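Local coordinates for protein HP0721 (Helicobacter pylori, PDB 2XRH) that is of unknown function but is a secreted, mainly helical protein of the DUF1104 family that holds nicotinic acid in a pocket between its helices, at residues 20-23 and 24-28; 29-32 and 33-36; 35-38 and 39-42; 54-57 and 58-61; 80-83 and 84-88. All coordinates share one frame; numbering follows the deposited sequence.

Contact 1 (20-23 and 24-28); sequences AKMA and GVVAP
Met22 and Val25 close a tight turn in which the chain leaves helix 16-21. The N-H of Val25 reaches back to Met22 O at 3.0 Å with a fairly straight N-H...O angle of 160°, though it meets that oxygen from above the carbonyl plane. Between them Ala23 and Gly24 take the backbone angles of a type II beta turn, and the positive phi of Gly24 (87°) suits a residue with no CB to press on the carbonyl oxygen before it. A weak bond from Val26 N, 3.4 Å from the same Met22 O, carries the curl one residue further.

The tight side is hydrophobic. Chi1 of 62° sends the Met22 chain toward one methyl of Val26, with CG 3.7 Å and SD 3.6 Å from Val26 CG2. The flexible thioether of Met22, partly exposed, lies along the buried, beta-branched Val26. The solvent side belongs to Val25: its CG2 is pressed against Met22 O at 2.9 Å, while the rest of this exposed residue lies outward.

Gly24 also touches the bound nicotinic acid. Asn64 of helix 47-65 donates to Ala23 O, and Ala23 packs on Ala61 of that helix. Met22 and Val26 lean on Tyr34 of helix 31-44, and Arg76 of helix 70-86 holds Val26 O.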
loop_
_atom_site.group_PDB
_atom_site.type_symbol
_atom_site.label_atom_id
_atom_site.label_comp_id
_atom_site.label_asym_id
_atom_site.label_seq_id
_atom_site.Cartn_x
_atom_site.Cartn_y
_atom_site.Cartn_z
ATOM N N ALA A 20 19.410 1.391 8.665
ATOM C CA ALA A 20 18.856 1.631 7.328
ATOM C C ALA A 20 18.692 0.338 6.520
ATOM O O ALA A 20 17.643 0.132 5.893
ATOM C CB ALA A 20 19.692 2.620 6.561
ATOM N N LYS A 21 19.686 -0.544 6.557
ATOM C CA LYS A 21 19.686 -1.775 5.760
ATOM C C LYS A 21 18.577 -2.765 6.134
ATOM O O LYS A 21 18.201 -3.588 5.320
ATOM C CB LYS A 21 21.041 -2.456 5.851
ATOM C CG LYS A 21 22.082 -1.762 5.009
ATOM C CD LYS A 21 23.459 -2.318 5.241
ATOM C CE LYS A 21 24.407 -1.722 4.215
ATOM N NZ LYS A 21 25.770 -2.237 4.363
ATOM N N MET A 22 18.058 -2.648 7.341
ATOM C CA MET A 22 16.987 -3.548 7.805
ATOM C C MET A 22 15.602 -2.954 7.526
ATOM O O MET A 22 14.588 -3.574 7.848
ATOM C CB MET A 22 17.138 -3.942 9.259
ATOM C CG MET A 22 17.083 -2.841 10.193
ATOM S SD MET A 22 17.236 -3.411 11.922
ATOM C CE MET A 22 18.947 -3.826 12.004
ATOM N N ALA A 23 15.535 -1.772 6.913
ATOM C CA ALA A 23 14.227 -1.177 6.615
ATOM C C ALA A 23 13.393 -2.114 5.766
ATOM O O ALA A 23 13.817 -2.654 4.768
ATOM C CB ALA A 23 14.352 0.176 5.925
ATOM N N GLY A 24 12.169 -2.298 6.213
ATOM C CA GLY A 24 11.201 -3.182 5.508
ATOM C C GLY A 24 11.247 -4.643 5.896
ATOM O O GLY A 24 10.353 -5.413 5.507
ATOM N N VAL A 25 12.260 -5.053 6.655
ATOM C CA VAL A 25 12.436 -6.448 7.071
ATOM C C VAL A 25 12.341 -6.655 8.565
ATOM O O VAL A 25 12.287 -7.799 9.002
ATOM C CB VAL A 25 13.749 -7.033 6.548
ATOM C CG1 VAL A 25 13.794 -6.888 5.075
ATOM C CG2 VAL A 25 14.875 -6.380 7.131
ATOM N N VAL A 26 12.290 -5.573 9.337
ATOM C CA VAL A 26 12.214 -5.690 10.799
ATOM C C VAL A 26 10.870 -6.362 11.132
ATOM O O VAL A 26 9.871 -6.058 10.528
ATOM C CB VAL A 26 12.308 -4.302 11.490
ATOM C CG1 VAL A 26 12.054 -4.365 12.973
ATOM C CG2 VAL A 26 13.674 -3.650 11.219
ATOM N N ALA A 27 10.873 -7.277 12.089
ATOM C CA ALA A 27 9.650 -8.001 12.453
ATOM C C ALA A 27 8.663 -7.047 13.115
ATOM O O ALA A 27 9.071 -6.123 13.819
ATOM C CB ALA A 27 9.970 -9.150 13.392
ATOM N N PRO A 28 7.372 -7.226 12.870
ATOM C CA PRO A 28 6.394 -6.356 13.542
ATOM C C PRO A 28 6.579 -6.284 15.054
ATOM O O PRO A 28 6.361 -5.229 15.638
ATOM C CB PRO A 28 5.064 -6.943 13.118
ATOM C CG PRO A 28 5.340 -7.492 11.736
ATOM C CD PRO A 28 6.748 -8.039 11.809
#

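Contact 2 (29-32 and 33-36); sequences QDIV and DYTK. With NIO (nicotinic acid), chain B.
Ile31 and Thr35, one helical turn apart, present their side chains to the nicotinic acid. The carbonyl oxygen of Ile31 takes two bonds from Thr35, one from the backbone N and one from OG1 at 2.8 Å, from opposite faces of the carbonyl plane. With chi1 at -58°, OG1 stands beside its own backbone N and can turn back to that oxygen. It also lies 3.2 Å from the pyridine N of the ligand, a weak hydrogen bond, so one small hydroxyl serves both.

From CB, Ile31 sends its CG2 branch onto Ala83 of helix 70-86 and its CG1 branch into the pocket. CG1 comes 3.7 Å from C1 of the nicotinic acid, CD1 reaches the same carbon at 3.6 Å, and CD1 also lies 3.9 Å from Tyr34 CD2, approaching the ring obliquely. A branched apolar residue suits this wall of the pocket, on the early part of helix 31-44; Arg76 also binds the ligand. The Tyr34 ring turns its edge to C1, and Leu19 O holds its hydroxyl.

On the outer face the Lys36 methylenes run along one methyl of Val32, CE lying 3.6 Å from CG1. A water joins Gln29 O to Asp33 N.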
loop_
_atom_site.group_PDB
_atom_site.type_symbol
_atom_site.label_atom_id
_atom_site.label_comp_id
_atom_site.label_asym_id
_atom_site.label_seq_id
_atom_site.Cartn_x
_atom_site.Cartn_y
_atom_site.Cartn_z
ATOM N N GLN A 29 6.941 -7.390 15.686
ATOM C CA GLN A 29 7.109 -7.413 17.140
ATOM C C GLN A 29 8.233 -6.480 17.610
ATOM O O GLN A 29 8.293 -6.148 18.760
ATOM C CB GLN A 29 7.361 -8.841 17.640
ATOM C CG GLN A 29 8.688 -9.416 17.157
ATOM C CD GLN A 29 8.833 -10.896 17.349
ATOM O OE1 GLN A 29 9.429 -11.338 18.313
ATOM N NE2 GLN A 29 8.296 -11.668 16.419
ATOM N N ASP A 30 9.123 -6.089 16.682
ATOM C CA ASP A 30 10.267 -5.205 16.972
ATOM C C ASP A 30 10.101 -3.824 16.374
ATOM O O ASP A 30 10.984 -2.980 16.589
ATOM C CB ASP A 30 11.569 -5.802 16.441
ATOM C CG ASP A 30 11.913 -7.129 17.083
ATOM O OD1 ASP A 30 11.752 -7.255 18.323
ATOM O OD2 ASP A 30 12.376 -8.044 16.353
ATOM N N ILE A 31 8.955 -3.549 15.759
ATOM C CA ILE A 31 8.800 -2.327 14.982
ATOM C C ILE A 31 8.701 -1.072 15.821
ATOM O O ILE A 31 9.208 -0.037 15.407
ATOM C CB ILE A 31 7.671 -2.396 13.879
ATOM C CG1 ILE A 31 8.066 -1.548 12.648
ATOM C CG2 ILE A 31 6.271 -2.067 14.415
ATOM C CD1 ILE A 31 9.295 -2.170 11.835
ATOM N N VAL A 32 8.063 -1.142 16.991
ATOM C CA VAL A 32 7.987 0.039 17.847
ATOM C C VAL A 32 9.396 0.436 18.330
ATOM O O VAL A 32 9.776 1.598 18.270
ATOM C CB VAL A 32 7.001 -0.172 19.043
ATOM C CG1 VAL A 32 7.139 0.924 20.089
ATOM C CG2 VAL A 32 5.569 -0.211 18.508
ATOM N N ASP A 33 10.177 -0.524 18.779
ATOM C CA ASP A 33 11.526 -0.258 19.206
ATOM C C ASP A 33 12.390 0.254 18.059
ATOM O O ASP A 33 13.168 1.177 18.228
ATOM C CB ASP A 33 12.167 -1.512 19.792
ATOM C CG ASP A 33 11.648 -1.854 21.198
ATOM O OD1 ASP A 33 10.938 -1.043 21.826
ATOM O OD2 ASP A 33 11.950 -2.966 21.658
ATOM N N TYR A 34 12.220 -0.315 16.874
ATOM C CA TYR A 34 12.969 0.154 15.713
ATOM C C TYR A 34 12.637 1.600 15.393
ATOM O O TYR A 34 13.529 2.414 15.156
ATOM C CB TYR A 34 12.624 -0.733 14.529
ATOM C CG TYR A 34 13.311 -0.390 13.210
ATOM C CD1 TYR A 34 14.656 -0.549 13.019
ATOM C CD2 TYR A 34 12.537 0.023 12.120
ATOM C CE1 TYR A 34 15.257 -0.249 11.779
ATOM C CE2 TYR A 34 13.107 0.300 10.905
ATOM C CZ TYR A 34 14.454 0.175 10.723
ATOM O OH TYR A 34 15.020 0.456 9.497
ATOM N N THR A 35 11.368 1.923 15.365
ATOM C CA THR A 35 10.892 3.258 15.031
ATOM C C THR A 35 11.351 4.269 16.075
ATOM O O THR A 35 11.833 5.336 15.724
ATOM C CB THR A 35 9.367 3.251 14.931
ATOM O OG1 THR A 35 8.952 2.301 13.938
ATOM C CG2 THR A 35 8.793 4.605 14.603
ATOM N N LYS A 36 11.256 3.906 17.357
ATOM C CA LYS A 36 11.803 4.748 18.418
ATOM C C LYS A 36 13.304 4.992 18.220
ATOM O O LYS A 36 13.762 6.119 18.407
ATOM C CB LYS A 36 11.501 4.158 19.802
ATOM C CG LYS A 36 10.019 4.188 20.171
ATOM C CD LYS A 36 9.738 3.502 21.505
ATOM C CE LYS A 36 8.295 3.749 21.917
ATOM N NZ LYS A 36 7.957 3.090 23.246
HETATM N N NIO B . 8.759 1.919 10.791
HETATM C C1 NIO B . 8.941 0.860 9.976
HETATM C C2 NIO B . 8.040 0.607 8.926
HETATM C C3 NIO B . 6.951 1.407 8.735
HETATM C C4 NIO B . 6.800 2.487 9.592
HETATM C C5 NIO B . 7.714 2.721 10.616
HETATM C C6 NIO B . 8.184 -0.611 8.085
HETATM O O1 NIO B . 7.121 -1.115 7.622
HETATM O O2 NIO B . 9.301 -1.122 7.934
HETATM O O HOH W 1 9.006 -3.212 19.455
HETATM O O HOH W 2 11.163 -5.225 20.382
#

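Contact 3 (35-38 and 39-42); sequences TKEL and KKRM
Glu37 and Arg41 stand almost square to each other, with the carboxylate and guanidinium planes 84° apart. Arg41 comes side-on and puts two nitrogens on a single oxygen: NE lies 2.6 Å from Glu37 OE2 and NH2 lies 2.9 Å from it. The NE bond uses the oxygen's anti lone pair, whereas NH2 arrives from above the carboxylate plane. Both bonds keep OE2 close to the guanidinium plane, at its edge. Both chains turn at chi2 (72° in Glu37, -65° in Arg41), which folds their charged ends toward one another.

This is the i to i+4 salt bridge of an alpha helix, here in the middle of helix 31-44, with a carboxylate one turn ahead of its guanidinium. Arg41 has further partners: NH1 pairs with Asp16, and NH2 also donates to Thr14 O.

Thr35 and Lys39 lie alongside each other, the methyl CG2 of Thr35 4.0 Å from Lys39 CE; the long, flexible lysine then extends its amine away toward Glu90, in a long, weak ion pair. Leu38 suits the buried side, where it meets Leu19 and Phe53, and Met42, whose CG approaches Leu38 O at 3.3 Å, packs on Phe53 as well.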
loop_
_atom_site.group_PDB
_atom_site.type_symbol
_atom_site.label_atom_id
_atom_site.label_comp_id
_atom_site.label_asym_id
_atom_site.label_seq_id
_atom_site.Cartn_x
_atom_site.Cartn_y
_atom_site.Cartn_z
ATOM N N THR A 35 11.368 1.923 15.365
ATOM C CA THR A 35 10.892 3.258 15.031
ATOM C C THR A 35 11.351 4.269 16.075
ATOM O O THR A 35 11.833 5.336 15.724
ATOM C CB THR A 35 9.367 3.251 14.931
ATOM O OG1 THR A 35 8.952 2.301 13.938
ATOM C CG2 THR A 35 8.793 4.605 14.603
ATOM N N LYS A 36 11.256 3.906 17.357
ATOM C CA LYS A 36 11.803 4.748 18.418
ATOM C C LYS A 36 13.304 4.992 18.220
ATOM O O LYS A 36 13.762 6.119 18.407
ATOM C CB LYS A 36 11.501 4.158 19.802
ATOM C CG LYS A 36 10.019 4.188 20.171
ATOM C CD LYS A 36 9.738 3.502 21.505
ATOM C CE LYS A 36 8.295 3.749 21.917
ATOM N NZ LYS A 36 7.957 3.090 23.246
ATOM N N GLU A 37 14.065 3.980 17.853
ATOM C CA GLU A 37 15.492 4.140 17.640
ATOM C C GLU A 37 15.780 5.072 16.453
ATOM O O GLU A 37 16.604 5.960 16.549
ATOM C CB GLU A 37 16.224 2.830 17.481
ATOM C CG GLU A 37 17.751 2.989 17.474
ATOM C CD GLU A 37 18.340 3.329 18.858
ATOM O OE1 GLU A 37 17.698 2.997 19.882
ATOM O OE2 GLU A 37 19.422 3.932 18.913
ATOM N N LEU A 38 15.045 4.909 15.369
ATOM C CA LEU A 38 15.224 5.753 14.180
ATOM C C LEU A 38 14.925 7.189 14.517
ATOM O O LEU A 38 15.693 8.048 14.145
ATOM C CB LEU A 38 14.307 5.272 13.055
ATOM C CG LEU A 38 14.619 3.990 12.294
ATOM C CD1 LEU A 38 13.526 3.798 11.218
ATOM C CD2 LEU A 38 16.023 3.996 11.691
ATOM N N LYS A 39 13.856 7.430 15.279
ATOM C CA LYS A 39 13.431 8.786 15.663
ATOM C C LYS A 39 14.483 9.382 16.578
ATOM O O LYS A 39 14.853 10.529 16.408
ATOM C CB LYS A 39 12.035 8.839 16.273
ATOM C CG LYS A 39 10.906 8.544 15.297
ATOM C CD LYS A 39 9.514 8.691 15.973
ATOM C CE LYS A 39 8.331 8.548 15.000
ATOM N NZ LYS A 39 7.807 9.844 14.442
ATOM N N LYS A 40 14.976 8.589 17.514
ATOM C CA LYS A 40 16.077 9.013 18.394
ATOM C C LYS A 40 17.285 9.503 17.593
ATOM O O LYS A 40 17.823 10.589 17.866
ATOM C CB LYS A 40 16.491 7.864 19.314
ATOM C CG LYS A 40 17.803 8.079 20.029
ATOM C CD LYS A 40 17.867 7.193 21.268
ATOM C CE LYS A 40 16.673 7.421 22.194
ATOM N NZ LYS A 40 16.655 8.776 22.808
ATOM N N ARG A 41 17.711 8.726 16.607
ATOM C CA ARG A 41 18.881 9.049 15.800
ATOM C C ARG A 41 18.607 10.294 14.957
ATOM O O ARG A 41 19.426 11.207 14.903
ATOM C CB ARG A 41 19.313 7.910 14.854
ATOM C CG ARG A 41 19.556 6.533 15.444
ATOM C CD ARG A 41 20.677 6.458 16.390
ATOM N NE ARG A 41 20.792 5.106 16.984
ATOM C CZ ARG A 41 21.496 4.076 16.516
ATOM N NH1 ARG A 41 22.248 4.187 15.427
ATOM N NH2 ARG A 41 21.524 2.924 17.203
ATOM N N MET A 42 17.432 10.349 14.359
ATOM C CA MET A 42 17.108 11.453 13.445
ATOM C C MET A 42 16.972 12.795 14.137
ATOM O O MET A 42 17.330 13.823 13.551
ATOM C CB MET A 42 15.823 11.180 12.702
ATOM C CG MET A 42 16.011 10.207 11.610
ATOM S SD MET A 42 14.482 10.093 10.662
ATOM C CE MET A 42 15.021 9.181 9.233
#

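Contact 4 (54-57 and 58-61); sequences HKQL and HEYA
Helix 47-65 pairs His54 with His58 across one of its turns, and the two rings overlap only slightly. Their planes are 28° apart and their centroids 4.5 Å. CD2 of His54 sits over a face of the His58 ring, 3.3 Å from His58 NE2. Each imidazole is anchored by ND1 to another partner: that of His54 to Arg50, that of His58 to Leu98 O. Histidine suits a partly exposed place, since its flat ring can pack on a neighbour while ND1 makes a polar bond.

Gln56 and Tyr60 point the same way on another side. Gln56 O lies at the edge of the Tyr60 ring, near its plane, 3.2 Å from CD2, and Gln56 OE1 lies 3.5 Å from Tyr60 CE2; the amide plane stands 74° from the ring. The phenol ring also makes a cation-pi contact with Lys63. Lys55, fully extended, runs past Glu59, its CE 3.5 Å from Glu59 OE2 with the charges too far apart for a salt bridge.

Beneath, the apolar residues face the rest of the fold: Leu57 packs on Tyr34, Leu38 and Met42 of helix 31-44, and the small Ala61 lets the loop carrying Ala23 come close.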
loop_
_atom_site.group_PDB
_atom_site.type_symbol
_atom_site.label_atom_id
_atom_site.label_comp_id
_atom_site.label_asym_id
_atom_site.label_seq_id
_atom_site.Cartn_x
_atom_site.Cartn_y
_atom_site.Cartn_z
ATOM N N HIS A 54 16.919 9.354 5.615
ATOM C CA HIS A 54 15.540 9.018 5.245
ATOM C C HIS A 54 15.494 8.441 3.846
ATOM O O HIS A 54 14.785 7.469 3.603
ATOM C CB HIS A 54 14.654 10.249 5.353
ATOM C CG HIS A 54 13.243 9.937 5.700
ATOM N ND1 HIS A 54 12.443 10.808 6.405
ATOM C CD2 HIS A 54 12.502 8.820 5.494
ATOM C CE1 HIS A 54 11.250 10.261 6.573
ATOM N NE2 HIS A 54 11.258 9.055 6.032
ATOM N N LYS A 55 16.273 9.010 2.915
ATOM C CA LYS A 55 16.353 8.464 1.568
ATOM C C LYS A 55 16.869 7.037 1.579
ATOM O O LYS A 55 16.346 6.165 0.851
ATOM C CB LYS A 55 17.237 9.347 0.678
ATOM C CG LYS A 55 17.325 8.946 -0.797
ATOM C CD LYS A 55 18.285 9.926 -1.514
ATOM C CE LYS A 55 18.368 9.764 -3.021
ATOM N NZ LYS A 55 19.550 10.497 -3.543
ATOM N N GLN A 56 17.882 6.780 2.369
ATOM C CA GLN A 56 18.413 5.424 2.506
ATOM C C GLN A 56 17.384 4.469 3.070
ATOM O O GLN A 56 17.233 3.336 2.591
ATOM C CB GLN A 56 19.676 5.398 3.360
ATOM C CG GLN A 56 20.826 6.133 2.748
ATOM C CD GLN A 56 21.145 5.574 1.381
ATOM O OE1 GLN A 56 21.432 4.389 1.261
ATOM N NE2 GLN A 56 21.034 6.407 0.330
ATOM N N LEU A 57 16.613 4.938 4.037
ATOM C CA LEU A 57 15.577 4.082 4.635
ATOM C C LEU A 57 14.570 3.709 3.548
ATOM O O LEU A 57 14.165 2.531 3.419
ATOM C CB LEU A 57 14.855 4.772 5.788
ATOM C CG LEU A 57 15.563 4.913 7.109
ATOM C CD1 LEU A 57 14.738 5.858 7.983
ATOM C CD2 LEU A 57 15.742 3.579 7.751
ATOM N N HIS A 58 14.172 4.695 2.744
ATOM C CA HIS A 58 13.232 4.421 1.662
ATOM C C HIS A 58 13.828 3.459 0.624
ATOM O O HIS A 58 13.163 2.527 0.161
ATOM C CB HIS A 58 12.814 5.727 0.962
ATOM C CG HIS A 58 11.896 6.620 1.771
ATOM N ND1 HIS A 58 10.882 6.139 2.572
ATOM C CD2 HIS A 58 11.853 7.976 1.896
ATOM C CE1 HIS A 58 10.255 7.143 3.163
ATOM N NE2 HIS A 58 10.821 8.275 2.766
ATOM N N GLU A 59 15.076 3.708 0.227
ATOM C CA GLU A 59 15.738 2.865 -0.768
ATOM C C GLU A 59 15.866 1.442 -0.297
ATOM O O GLU A 59 15.600 0.503 -1.043
ATOM C CB GLU A 59 17.082 3.433 -1.171
ATOM C CG GLU A 59 16.889 4.740 -1.905
ATOM C CD GLU A 59 18.167 5.323 -2.445
ATOM O OE1 GLU A 59 19.249 4.813 -2.105
ATOM O OE2 GLU A 59 18.079 6.300 -3.221
ATOM N N TYR A 60 16.286 1.251 0.940
ATOM C CA TYR A 60 16.403 -0.104 1.470
ATOM C C TYR A 60 15.035 -0.775 1.664
ATOM O O TYR A 60 14.900 -1.964 1.373
ATOM C CB TYR A 60 17.248 -0.145 2.768
ATOM C CG TYR A 60 18.711 -0.095 2.460
ATOM C CD1 TYR A 60 19.351 -1.157 1.867
ATOM C CD2 TYR A 60 19.426 1.068 2.648
ATOM C CE1 TYR A 60 20.659 -1.082 1.524
ATOM C CE2 TYR A 60 20.746 1.157 2.335
ATOM C CZ TYR A 60 21.357 0.081 1.753
ATOM O OH TYR A 60 22.655 0.120 1.365
ATOM N N ALA A 61 14.051 -0.050 2.159
ATOM C CA ALA A 61 12.728 -0.642 2.320
ATOM C C ALA A 61 12.269 -1.116 0.936
ATOM O O ALA A 61 11.694 -2.185 0.809
ATOM C CB ALA A 61 11.726 0.343 2.917
#

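Contact 5 (80-83 and 84-88); sequences VKEA and LKKGN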
loop_
_atom_site.group_PDB
_atom_site.type_symbol
_atom_site.label_atom_id
_atom_site.label_comp_id
_atom_site.label_asym_id
_atom_site.label_seq_id
_atom_site.Cartn_x
_atom_site.Cartn_y
_atom_site.Cartn_z
ATOM N N VAL A 80 2.358 -4.236 11.245
ATOM C CA VAL A 80 3.156 -3.090 11.610
ATOM C C VAL A 80 2.214 -1.969 12.072
ATOM O O VAL A 80 2.441 -1.357 13.104
ATOM C CB VAL A 80 4.105 -2.625 10.470
ATOM C CG1 VAL A 80 4.568 -1.215 10.716
ATOM C CG2 VAL A 80 5.312 -3.597 10.340
ATOM N N LYS A 81 1.179 -1.712 11.317
ATOM C CA LYS A 81 0.240 -0.634 11.640
ATOM C C LYS A 81 -0.346 -0.874 13.016
ATOM O O LYS A 81 -0.394 0.026 13.839
ATOM C CB LYS A 81 -0.872 -0.571 10.589
ATOM C CG LYS A 81 -1.971 0.433 10.851
ATOM C CD LYS A 81 -2.959 0.616 9.646
ATOM C CE LYS A 81 -3.966 -0.502 9.497
ATOM N NZ LYS A 81 -5.260 -0.034 8.943
ATOM N N GLU A 82 -0.767 -2.094 13.266
ATOM C CA GLU A 82 -1.324 -2.458 14.563
ATOM C C GLU A 82 -0.338 -2.364 15.693
ATOM O O GLU A 82 -0.686 -1.846 16.768
ATOM C CB GLU A 82 -1.922 -3.840 14.475
ATOM C CG GLU A 82 -3.154 -3.895 13.642
ATOM C CD GLU A 82 -4.199 -2.910 14.119
ATOM O OE1 GLU A 82 -4.589 -3.089 15.299
ATOM O OE2 GLU A 82 -4.599 -1.963 13.335
ATOM N N ALA A 83 0.887 -2.826 15.478
ATOM C CA ALA A 83 1.916 -2.703 16.483
ATOM C C ALA A 83 2.174 -1.237 16.811
ATOM O O ALA A 83 2.339 -0.881 17.959
ATOM C CB ALA A 83 3.209 -3.418 16.067
ATOM N N LEU A 84 2.269 -0.390 15.794
ATOM C CA LEU A 84 2.537 0.996 16.026
ATOM C C LEU A 84 1.406 1.620 16.845
ATOM O O LEU A 84 1.681 2.435 17.739
ATOM C CB LEU A 84 2.676 1.756 14.716
ATOM C CG LEU A 84 4.000 1.508 14.011
ATOM C CD1 LEU A 84 3.920 2.083 12.530
ATOM C CD2 LEU A 84 5.165 2.062 14.771
ATOM N N LYS A 85 0.168 1.265 16.516
ATOM C CA LYS A 85 -1.033 1.758 17.252
ATOM C C LYS A 85 -0.893 1.413 18.720
ATOM O O LYS A 85 -1.057 2.279 19.618
ATOM C CB LYS A 85 -2.324 1.144 16.730
ATOM C CG LYS A 85 -2.706 1.398 15.291
ATOM C CD LYS A 85 -2.474 2.812 14.819
ATOM C CE LYS A 85 -2.062 2.871 13.319
ATOM N NZ LYS A 85 -0.614 2.605 13.096
ATOM N N LYS A 86 -0.559 0.165 18.978
ATOM C CA LYS A 86 -0.481 -0.329 20.366
ATOM C C LYS A 86 0.625 0.267 21.143
ATOM O O LYS A 86 0.543 0.341 22.381
ATOM C CB LYS A 86 -0.227 -1.808 20.407
ATOM C CG LYS A 86 -1.415 -2.556 20.115
ATOM C CD LYS A 86 -1.269 -3.971 20.678
ATOM C CE LYS A 86 -2.442 -4.732 20.226
ATOM N NZ LYS A 86 -2.430 -4.911 18.777
ATOM N N GLY A 87 1.680 0.669 20.454
ATOM C CA GLY A 87 2.797 1.319 21.077
ATOM C C GLY A 87 2.578 2.800 21.177
ATOM O O GLY A 87 3.502 3.518 21.487
ATOM N N ASN A 88 1.346 3.243 20.895
ATOM C CA ASN A 88 0.965 4.662 20.870
ATOM C C ASN A 88 1.808 5.574 19.968
ATOM O O ASN A 88 1.974 6.776 20.237
ATOM C CB ASN A 88 0.833 5.182 22.317
ATOM C CG ASN A 88 -0.202 4.392 23.098
ATOM O OD1 ASN A 88 -1.399 4.639 22.974
ATOM N ND2 ASN A 88 0.252 3.389 23.851
HETATM O O HOH W 3 -3.478 -2.433 17.615
#
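Lys85 folds back over Lys81 and bonds to its carbonyl. Lys81 O takes two bonds from this one residue: the routine backbone N-H, and the amine NZ at 2.7 Å, which arrives from the opposite face of the carbonyl plane. The bends at chi2, chi3 and chi4 curl the lysine round to do this, and they press Lys85 CE to 3.5 Å from Lys81 CG, rather tight for two carbons. A long flexible chain can fold back in this way and give an already bonded carbonyl a second donor.

A water makes the second polar link. It donates to Glu82 OE1 at 2.7 Å and to Glu82 O at 3.0 Å, and accepts from Lys86 NZ at 2.9 Å, thus joining opposite charges that stand 4.5 Å apart between Glu82 OE1 and Lys86 NZ.

On the buried face the contact is apolar. Val80 and Leu84 lie side by side and point the same way, with Val80 CG1 3.8 Å from Leu84 CD1. Branched aliphatic residues suit this face: Val80 touches the bound nicotinic acid and Ile31, while Leu84 packs on Thr35, Met89 and Met92.

The backbone closes the helix. Gly87 N still donates to Ala83 O, and then Asn88 turns to a positive phi of 54°, which asparagine tolerates well. Asn88 N bonds to Lys85 O at 2.9 Å and Met89 N to Leu84 O, the pair of bonds that defines the Schellman motif ending helix 70-86.

In the fold
The five contacts follow the chain in order, from the end of helix 16-21 through helices 31-44 and 47-65 to the end of helix 70-86. Contacts 2 and 3 overlap on helix 31-44, sharing Thr35 and Lys36, with centres 9 Å apart. Contact 1, whose centre lies about 5 Å from that of the chain, touches contacts 2, 4 and 5. Contacts 4 and 5 lie on opposite sides of the chain's centre, 21 Å between centres, and do not meet. Contacts 1, 2 and 5, and contact 3 through the shared Thr35, bring residues to the nicotinic acid, so this small helical domain builds its pocket from separate parts of the sequence.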